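PDB 4YWF: AbyA5, which acts as an esterase-like lyase that catalyses the elimination of acetate in spirotetronate biosynthesis. Local coordinates for residues 221-225 with 282-288. The protein carries 4 engineered substitutions. Numbering follows the deposited sequence.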
loop_
_atom_site.group_PDB
_atom_site.type_symbol
_atom_site.label_atom_id
_atom_site.label_comp_id
_atom_site.label_asym_id
_atom_site.label_seq_id
_atom_site.Cartn_x
_atom_site.Cartn_y
_atom_site.Cartn_z
ATOM N N HIS A 221 -0.537 -1.274 -9.606
ATOM C CA HIS A 221 -0.970 -0.784 -10.903
ATOM C C HIS A 221 -0.248 0.579 -11.197
ATOM O O HIS A 221 0.156 0.869 -12.322
ATOM C CB HIS A 221 -2.474 -0.623 -10.883
ATOM C CG HIS A 221 -3.001 0.153 -12.048
ATOM N ND1 HIS A 221 -3.302 1.479 -11.966
ATOM C CD2 HIS A 221 -3.341 -0.240 -13.300
ATOM C CE1 HIS A 221 -3.769 1.893 -13.128
ATOM N NE2 HIS A 221 -3.804 0.861 -13.957
ATOM N N LEU A 222 -0.050 1.403 -10.170
ATOM C CA LEU A 222 0.592 2.677 -10.372
ATOM C C LEU A 222 2.046 2.517 -10.715
ATOM O O LEU A 222 2.599 3.269 -11.600
ATOM C CB LEU A 222 0.482 3.548 -9.147
ATOM C CG LEU A 222 -0.931 4.057 -8.766
ATOM C CD1 LEU A 222 -0.783 4.909 -7.496
ATOM C CD2 LEU A 222 -1.569 4.833 -9.944
ATOM N N ALA A 223 2.690 1.568 -10.030
ATOM C CA ALA A 223 4.079 1.287 -10.328
ATOM C C ALA A 223 4.220 0.806 -11.772
ATOM O O ALA A 223 5.154 1.225 -12.506
ATOM C CB ALA A 223 4.622 0.243 -9.356
ATOM N N LEU A 224 3.371 -0.132 -12.177
ATOM C CA LEU A 224 3.487 -0.671 -13.523
ATOM C C LEU A 224 3.205 0.374 -14.618
ATOM O O LEU A 224 3.815 0.307 -15.726
ATOM C CB LEU A 224 2.545 -1.848 -13.735
ATOM C CG LEU A 224 2.832 -3.167 -13.037
ATOM C CD1 LEU A 224 1.551 -3.980 -12.958
ATOM C CD2 LEU A 224 3.975 -3.921 -13.736
ATOM N N ARG A 225 2.331 1.312 -14.311
ATOM C CA ARG A 225 2.010 2.430 -15.196
ATOM C C ARG A 225 3.192 3.390 -15.226
ATOM O O ARG A 225 3.529 3.906 -16.295
ATOM C CB ARG A 225 0.718 3.134 -14.681
ATOM C CG ARG A 225 0.534 4.574 -15.149
ATOM C CD ARG A 225 0.028 4.569 -16.585
ATOM N NE ARG A 225 -1.282 3.897 -16.686
ATOM C CZ ARG A 225 -1.741 3.239 -17.768
ATOM N NH1 ARG A 225 -0.989 3.104 -18.878
ATOM N NH2 ARG A 225 -2.944 2.681 -17.739
ATOM N N TRP A 282 -7.995 3.544 -17.405
ATOM C CA TRP A 282 -6.769 3.280 -16.632
ATOM C C TRP A 282 -6.180 1.915 -16.901
ATOM O O TRP A 282 -5.093 1.591 -16.387
ATOM C CB TRP A 282 -7.075 3.412 -15.134
ATOM C CG TRP A 282 -7.428 4.793 -14.703
ATOM C CD1 TRP A 282 -7.667 5.933 -15.520
ATOM C CD2 TRP A 282 -7.610 5.222 -13.360
ATOM N NE1 TRP A 282 -7.962 7.020 -14.712
ATOM C CE2 TRP A 282 -7.931 6.614 -13.393
ATOM C CE3 TRP A 282 -7.474 4.584 -12.123
ATOM C CZ2 TRP A 282 -8.148 7.351 -12.228
ATOM C CZ3 TRP A 282 -7.705 5.324 -10.954
ATOM C CH2 TRP A 282 -8.039 6.677 -11.015
ATOM N N ALA A 283 -6.873 1.090 -17.672
ATOM C CA ALA A 283 -6.384 -0.248 -17.944
ATOM C C ALA A 283 -4.968 -0.215 -18.525
ATOM O O ALA A 283 -4.648 0.625 -19.349
ATOM C CB ALA A 283 -7.297 -0.939 -18.913
ATOM N N LEU A 284 -4.118 -1.112 -18.056
ATOM C CA LEU A 284 -2.867 -1.426 -18.722
ATOM C C LEU A 284 -3.098 -2.336 -19.953
ATOM O O LEU A 284 -3.653 -3.465 -19.859
ATOM C CB LEU A 284 -1.886 -2.077 -17.753
ATOM C CG LEU A 284 -1.515 -1.236 -16.523
ATOM C CD1 LEU A 284 -0.888 -2.091 -15.460
ATOM C CD2 LEU A 284 -0.562 -0.126 -16.927
ATOM N N THR A 285 -2.658 -1.829 -21.096
ATOM C CA THR A 285 -2.706 -2.564 -22.364
ATOM C C THR A 285 -1.486 -3.511 -22.606
ATOM O O THR A 285 -0.383 -3.318 -22.025
ATOM C CB THR A 285 -2.711 -1.580 -23.558
ATOM O OG1 THR A 285 -1.438 -0.952 -23.634
ATOM C CG2 THR A 285 -3.786 -0.500 -23.373
ATOM N N PRO A 286 -1.644 -4.474 -23.544
ATOM C CA PRO A 286 -0.514 -5.355 -23.903
ATOM C C PRO A 286 0.779 -4.586 -24.160
ATOM O O PRO A 286 1.838 -4.995 -23.660
ATOM C CB PRO A 286 -0.990 -6.017 -25.209
ATOM C CG PRO A 286 -2.486 -6.095 -25.031
ATOM C CD PRO A 286 -2.851 -4.786 -24.348
ATOM N N GLN A 287 0.684 -3.448 -24.854
ATOM C CA GLN A 287 1.867 -2.561 -25.083
ATOM C C GLN A 287 2.368 -1.870 -23.842
ATOM O O GLN A 287 3.562 -1.676 -23.700
ATOM C CB GLN A 287 1.600 -1.466 -26.112
ATOM N N ASP A 288 1.476 -1.471 -22.950
ATOM C CA ASP A 288 1.929 -0.909 -21.679
ATOM C C ASP A 288 2.846 -1.915 -20.993
ATOM O O ASP A 288 3.939 -1.544 -20.517
ATOM C CB ASP A 288 0.743 -0.576 -20.773
ATOM C CG ASP A 288 -0.064 0.666 -21.282
ATOM O OD1 ASP A 288 0.536 1.492 -21.994
ATOM O OD2 ASP A 288 -1.295 0.778 -21.002
HETATM O O HOH W 1 3.044 0.074 -18.232
#
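His221 and Arg225, one helical turn apart, both reach the chain at Trp282 because each swings CG opposite its own backbone N (chi1 167° and 158°), and Arg225 then bends twice, at chi2 and chi3, to bring its guanidinium back over Leu284. The imidazole offers its edge: His221 NE2 donates to Trp282 O at 2.8 Å, with an N-H...O angle of 155° and the oxygen almost in the ring plane, though the donor sits tilted from the carbonyl plane. That same oxygen takes a weak second bond from Arg225 NH2, also 2.8 Å away, and Arg225 NH2 further makes a weak bond to Ala283 O at 3.1 Å. At the other end of the guanidinium, Arg225 NH1 forms a salt bridge with Asp288 OD2 (3.2 Å), its hydrogen bond a weak one, the carboxylate standing nearly perpendicular. Leu284 fills the middle: its CD2 lies over the centre of one guanidinium face, 3.7 Å from Arg225 CZ, while its CD1 rests 3.8 Å from Leu224 CB and, obliquely, 3.8 Å from His221 CD2. The imidazole also meets the ring of Phe247. Asp288 and Thr285 form a capping box, Asp288 N donating to Thr285 OG1 and Thr285 N lying 2.9 Å from its acceptor Asp288 OD2, at the start of helix 286-290. Putting an alanine at His221 would probably cost Trp282 O its bond from the imidazole, leaving the weak one from Arg225 NH2, and open a gap beside Leu284 and Phe247. In this alpha/beta-hydrolase fold, the contact fastens helix 218-226, which follows strand 207-215, to the loop and capped helix leading into strand 296-301. Its chemistry implies a joint held by one stronger imidazole bond and several weaker guanidinium ones, with the capping aspartate probably helping to balance the arginine's charge.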